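Long-range contact in molinate hydrolase (Gulosibacter molinativorax, PDB 4UB9), which is a zinc-binding amidohydrolase that hydrolyses the thiocarbamate herbicide molinate and probably acts on a carbon-nitrogen bond other than a peptide bond: residues E34-G46 against I79-P91. Numbering follows the deposited sequence.
Sequences ETIAIVGGTLIDG and IRQIDAQGKWILP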
loop_
_atom_site.group_PDB
_atom_site.type_symbol
_atom_site.label_atom_id
_atom_site.label_comp_id
_atom_site.label_asym_id
_atom_site.label_seq_id
_atom_site.Cartn_x
_atom_site.Cartn_y
_atom_site.Cartn_z
ATOM N N GLU A 34 25.299 33.199 -36.526
ATOM C CA GLU A 34 26.460 33.104 -37.408
ATOM C C GLU A 34 26.133 32.923 -38.888
ATOM O O GLU A 34 24.960 32.859 -39.286
ATOM C CB GLU A 34 27.343 31.997 -36.922
ATOM C CG GLU A 34 28.206 32.477 -35.782
ATOM C CD GLU A 34 29.050 31.386 -35.216
ATOM O OE1 GLU A 34 29.157 30.320 -35.858
ATOM O OE2 GLU A 34 29.579 31.594 -34.110
ATOM N N THR A 35 27.195 32.860 -39.679
ATOM C CA THR A 35 27.097 32.854 -41.124
ATOM C C THR A 35 27.607 31.542 -41.697
ATOM O O THR A 35 28.624 31.018 -41.299
ATOM C CB THR A 35 27.867 34.020 -41.700
ATOM O OG1 THR A 35 27.282 35.221 -41.200
ATOM C CG2 THR A 35 27.797 34.043 -43.234
ATOM N N ILE A 36 26.848 30.990 -42.621
ATOM C CA ILE A 36 27.131 29.659 -43.158
ATOM C C ILE A 36 26.319 29.431 -44.435
ATOM O O ILE A 36 25.278 30.066 -44.663
ATOM C CB ILE A 36 26.831 28.542 -42.119
ATOM C CG1 ILE A 36 27.497 27.204 -42.492
ATOM C CG2 ILE A 36 25.328 28.312 -41.969
ATOM C CD1 ILE A 36 27.645 26.218 -41.344
ATOM N N ALA A 37 26.794 28.505 -45.261
ATOM C CA ALA A 37 26.057 28.098 -46.454
ATOM C C ALA A 37 26.013 26.615 -46.541
ATOM O O ALA A 37 27.003 25.919 -46.330
ATOM C CB ALA A 37 26.702 28.656 -47.699
ATOM N N ILE A 38 24.846 26.131 -46.899
ATOM C CA ILE A 38 24.577 24.680 -47.011
ATOM C C ILE A 38 24.395 24.482 -48.502
ATOM O O ILE A 38 23.438 25.000 -49.076
ATOM C CB ILE A 38 23.280 24.230 -46.272
ATOM C CG1 ILE A 38 23.021 25.030 -44.970
ATOM C CG2 ILE A 38 23.291 22.739 -46.020
ATOM C CD1 ILE A 38 24.089 24.912 -43.919
ATOM N N VAL A 39 25.308 23.769 -49.133
ATOM C CA VAL A 39 25.341 23.780 -50.608
ATOM C C VAL A 39 25.014 22.443 -51.290
ATOM O O VAL A 39 25.545 21.376 -50.955
ATOM C CB VAL A 39 26.661 24.367 -51.195
ATOM C CG1 VAL A 39 27.091 25.596 -50.424
ATOM C CG2 VAL A 39 27.782 23.332 -51.222
ATOM N N GLY A 40 24.117 22.543 -52.264
ATOM C CA GLY A 40 23.996 21.540 -53.312
ATOM C C GLY A 40 23.275 20.294 -52.885
ATOM O O GLY A 40 23.560 19.191 -53.363
ATOM N N GLY A 41 22.286 20.472 -52.017
ATOM C CA GLY A 41 21.462 19.337 -51.570
ATOM C C GLY A 41 20.017 19.445 -52.013
ATOM O O GLY A 41 19.585 20.477 -52.513
ATOM N N THR A 42 19.302 18.333 -51.889
ATOM C CA THR A 42 17.859 18.309 -52.102
ATOM C C THR A 42 17.138 18.995 -50.916
ATOM O O THR A 42 17.196 18.524 -49.787
ATOM C CB THR A 42 17.359 16.871 -52.299
ATOM O OG1 THR A 42 18.083 16.276 -53.381
ATOM C CG2 THR A 42 15.865 16.861 -52.642
ATOM N N LEU A 43 16.465 20.103 -51.210
ATOM C CA LEU A 43 15.764 20.877 -50.203
ATOM C C LEU A 43 14.325 20.406 -49.942
ATOM O O LEU A 43 13.485 20.309 -50.866
ATOM C CB LEU A 43 15.730 22.345 -50.569
ATOM C CG LEU A 43 14.965 23.249 -49.568
ATOM C CD1 LEU A 43 15.716 23.380 -48.263
ATOM C CD2 LEU A 43 14.749 24.633 -50.154
ATOM N N ILE A 44 14.065 20.104 -48.670
ATOM C CA ILE A 44 12.706 19.820 -48.157
ATOM C C ILE A 44 12.460 20.915 -47.170
ATOM O O ILE A 44 12.971 20.869 -46.047
ATOM C CB ILE A 44 12.597 18.459 -47.476
ATOM C CG1 ILE A 44 12.889 17.336 -48.483
ATOM C CG2 ILE A 44 11.209 18.289 -46.886
ATOM C CD1 ILE A 44 12.830 15.920 -47.932
ATOM N N ASP A 45 11.772 21.963 -47.611
ATOM C CA ASP A 45 11.807 23.266 -46.884
ATOM C C ASP A 45 10.794 23.423 -45.733
ATOM O O ASP A 45 10.841 24.393 -44.980
ATOM C CB ASP A 45 11.663 24.450 -47.865
ATOM C CG ASP A 45 10.324 24.474 -48.590
ATOM O OD1 ASP A 45 9.554 23.468 -48.571
ATOM O OD2 ASP A 45 10.040 25.508 -49.192
ATOM N N GLY A 46 9.850 22.498 -45.662
ATOM C CA GLY A 46 8.792 22.524 -44.643
ATOM C C GLY A 46 7.458 23.121 -45.097
ATOM O O GLY A 46 6.479 23.108 -44.344
ATOM N N ILE A 79 33.793 31.875 -46.602
ATOM C CA ILE A 79 32.539 31.597 -45.895
ATOM C C ILE A 79 32.405 30.115 -45.547
ATOM O O ILE A 79 32.640 29.245 -46.373
ATOM C CB ILE A 79 31.307 32.043 -46.717
ATOM C CG1 ILE A 79 31.235 33.579 -46.813
ATOM C CG2 ILE A 79 30.023 31.488 -46.116
ATOM C CD1 ILE A 79 31.301 34.318 -45.482
ATOM N N ARG A 80 32.047 29.851 -44.297
ATOM C CA ARG A 80 31.886 28.482 -43.796
ATOM C C ARG A 80 30.827 27.768 -44.610
ATOM O O ARG A 80 29.766 28.327 -44.882
ATOM C CB ARG A 80 31.518 28.471 -42.304
ATOM C CG ARG A 80 32.698 28.237 -41.375
ATOM C CD ARG A 80 33.150 26.780 -41.430
ATOM N NE ARG A 80 32.180 25.867 -40.808
ATOM C CZ ARG A 80 32.071 25.646 -39.500
ATOM N NH1 ARG A 80 32.870 26.277 -38.644
ATOM N NH2 ARG A 80 31.155 24.797 -39.040
ATOM N N GLN A 81 31.095 26.525 -44.983
ATOM C CA GLN A 81 30.168 25.797 -45.851
ATOM C C GLN A 81 29.967 24.384 -45.462
ATOM O O GLN A 81 30.858 23.729 -44.943
ATOM C CB GLN A 81 30.699 25.722 -47.277
ATOM C CG GLN A 81 31.033 27.042 -47.904
ATOM C CD GLN A 81 31.391 26.894 -49.377
ATOM O OE1 GLN A 81 31.089 25.876 -50.010
ATOM N NE2 GLN A 81 32.031 27.928 -49.925
ATOM N N ILE A 82 28.825 23.864 -45.843
ATOM C CA ILE A 82 28.581 22.453 -45.682
ATOM C C ILE A 82 28.257 21.912 -47.046
ATOM O O ILE A 82 27.382 22.425 -47.753
ATOM C CB ILE A 82 27.441 22.168 -44.683
ATOM C CG1 ILE A 82 27.920 22.475 -43.257
ATOM C CG2 ILE A 82 26.974 20.720 -44.759
ATOM C CD1 ILE A 82 26.793 22.594 -42.234
ATOM N N ASP A 83 28.906 20.815 -47.369
ATOM C CA ASP A 83 28.670 20.170 -48.619
ATOM C C ASP A 83 27.494 19.204 -48.508
ATOM O O ASP A 83 27.626 18.094 -47.995
ATOM C CB ASP A 83 29.924 19.427 -49.083
ATOM C CG ASP A 83 29.720 18.710 -50.414
ATOM O OD1 ASP A 83 28.795 19.079 -51.182
ATOM O OD2 ASP A 83 30.500 17.780 -50.697
ATOM N N ALA A 84 26.388 19.584 -49.112
ATOM C CA ALA A 84 25.186 18.785 -49.074
ATOM C C ALA A 84 24.951 17.883 -50.290
ATOM O O ALA A 84 23.895 17.307 -50.430
ATOM C CB ALA A 84 23.983 19.676 -48.815
ATOM N N GLN A 85 25.937 17.759 -51.163
ATOM C CA GLN A 85 25.758 16.992 -52.380
ATOM C C GLN A 85 25.357 15.586 -52.014
ATOM O O GLN A 85 25.983 14.961 -51.188
ATOM C CB GLN A 85 27.080 16.926 -53.142
ATOM C CG GLN A 85 27.063 17.480 -54.560
ATOM C CD GLN A 85 27.712 16.551 -55.581
ATOM O OE1 GLN A 85 28.733 15.919 -55.323
ATOM N NE2 GLN A 85 27.115 16.469 -56.751
ATOM N N GLY A 86 24.318 15.086 -52.662
ATOM C CA GLY A 86 23.796 13.766 -52.378
ATOM C C GLY A 86 23.019 13.659 -51.087
ATOM O O GLY A 86 22.736 12.590 -50.608
ATOM N N LYS A 87 22.658 14.796 -50.540
ATOM C CA LYS A 87 22.074 14.859 -49.224
ATOM C C LYS A 87 20.792 15.676 -49.185
ATOM O O LYS A 87 20.440 16.369 -50.117
ATOM C CB LYS A 87 23.089 15.388 -48.222
ATOM C CG LYS A 87 24.186 14.386 -47.934
ATOM C CD LYS A 87 25.243 14.917 -46.992
ATOM C CE LYS A 87 26.401 13.944 -46.902
ATOM N NZ LYS A 87 26.843 13.712 -45.512
ATOM N N TRP A 88 20.061 15.525 -48.107
ATOM C CA TRP A 88 18.805 16.210 -47.931
ATOM C C TRP A 88 18.905 17.291 -46.869
ATOM O O TRP A 88 19.467 17.109 -45.825
ATOM C CB TRP A 88 17.703 15.218 -47.634
ATOM C CG TRP A 88 17.300 14.441 -48.835
ATOM C CD1 TRP A 88 16.181 14.632 -49.597
ATOM C CD2 TRP A 88 18.000 13.341 -49.418
ATOM N NE1 TRP A 88 16.143 13.713 -50.626
ATOM C CE2 TRP A 88 17.243 12.904 -50.530
ATOM C CE3 TRP A 88 19.182 12.674 -49.103
ATOM C CZ2 TRP A 88 17.644 11.844 -51.339
ATOM C CZ3 TRP A 88 19.583 11.612 -49.903
ATOM C CH2 TRP A 88 18.810 11.209 -51.016
ATOM N N ILE A 89 18.348 18.436 -47.206
ATOM C CA ILE A 89 18.342 19.601 -46.350
ATOM C C ILE A 89 16.922 19.868 -45.822
ATOM O O ILE A 89 16.005 20.156 -46.598
ATOM C CB ILE A 89 18.798 20.859 -47.087
ATOM C CG1 ILE A 89 20.203 20.654 -47.651
ATOM C CG2 ILE A 89 18.789 22.047 -46.129
ATOM C CD1 ILE A 89 20.639 21.734 -48.633
ATOM N N LEU A 90 16.779 19.797 -44.499
ATOM C CA LEU A 90 15.494 20.031 -43.802
ATOM C C LEU A 90 15.591 21.205 -42.847
ATOM O O LEU A 90 16.714 21.623 -42.484
ATOM C CB LEU A 90 15.058 18.813 -43.034
ATOM C CG LEU A 90 14.391 17.688 -43.825
ATOM C CD1 LEU A 90 15.375 17.001 -44.785
ATOM C CD2 LEU A 90 13.798 16.660 -42.881
ATOM N N PRO A 91 14.427 21.751 -42.409
ATOM C CA PRO A 91 14.502 22.797 -41.415
ATOM C C PRO A 91 14.922 22.179 -40.123
ATOM O O PRO A 91 14.783 20.984 -39.937
ATOM C CB PRO A 91 13.063 23.312 -41.315
ATOM C CG PRO A 91 12.305 22.651 -42.414
ATOM C CD PRO A 91 13.044 21.420 -42.743
#
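T42 lies over one face of the W88 indole, its CB 4.0 Å from the centroid of the five-membered ring in a CH-pi contact 25° off the ring normal. W88 CG stands anti to its own carbonyl carbon (chi1 -74°), and this torsion carries the indole alongside the T42 side chain, pointing the same way; I44 CD1 adds an oblique contact to W88 CD1. Replacing W88 by an alanine removes the indole and would probably leave T42 CB without the ring face it packs on and I44 CD1 without its contact, opening a gap beside D453. Between the inward-facing residues, I89 CD1 meets I38 CG2 at 3.9 Å and also touches G41 CA, while I82 CD1 fits against the ends of both I36 and I38.

Two parallel ladders set these groups in register. In the first, V39 N binds I82 O at 2.8 Å, almost straight at 171°, and A84 N closes on V39 O. In the second, T42 N takes K87 O, and I89 N binds T42 O (2.8 Å). The register shifts by two residues between them, where segment 34-46 turns a corner at G40 and segment 79-91 makes a type II turn from A84 to K87, overlapped at its start by an Asx turn in which D83 OD1 accepts from Q85 N. V449 and V447 of strand 447-450 cover I38 and I89, and K87 NZ forms a salt bridge with D451. Such paired strands, bent together from one sheet into the next, are consistent with the small beta-sandwich domain that many amidohydrolases carry beside their TIM barrel, here away from the zinc site.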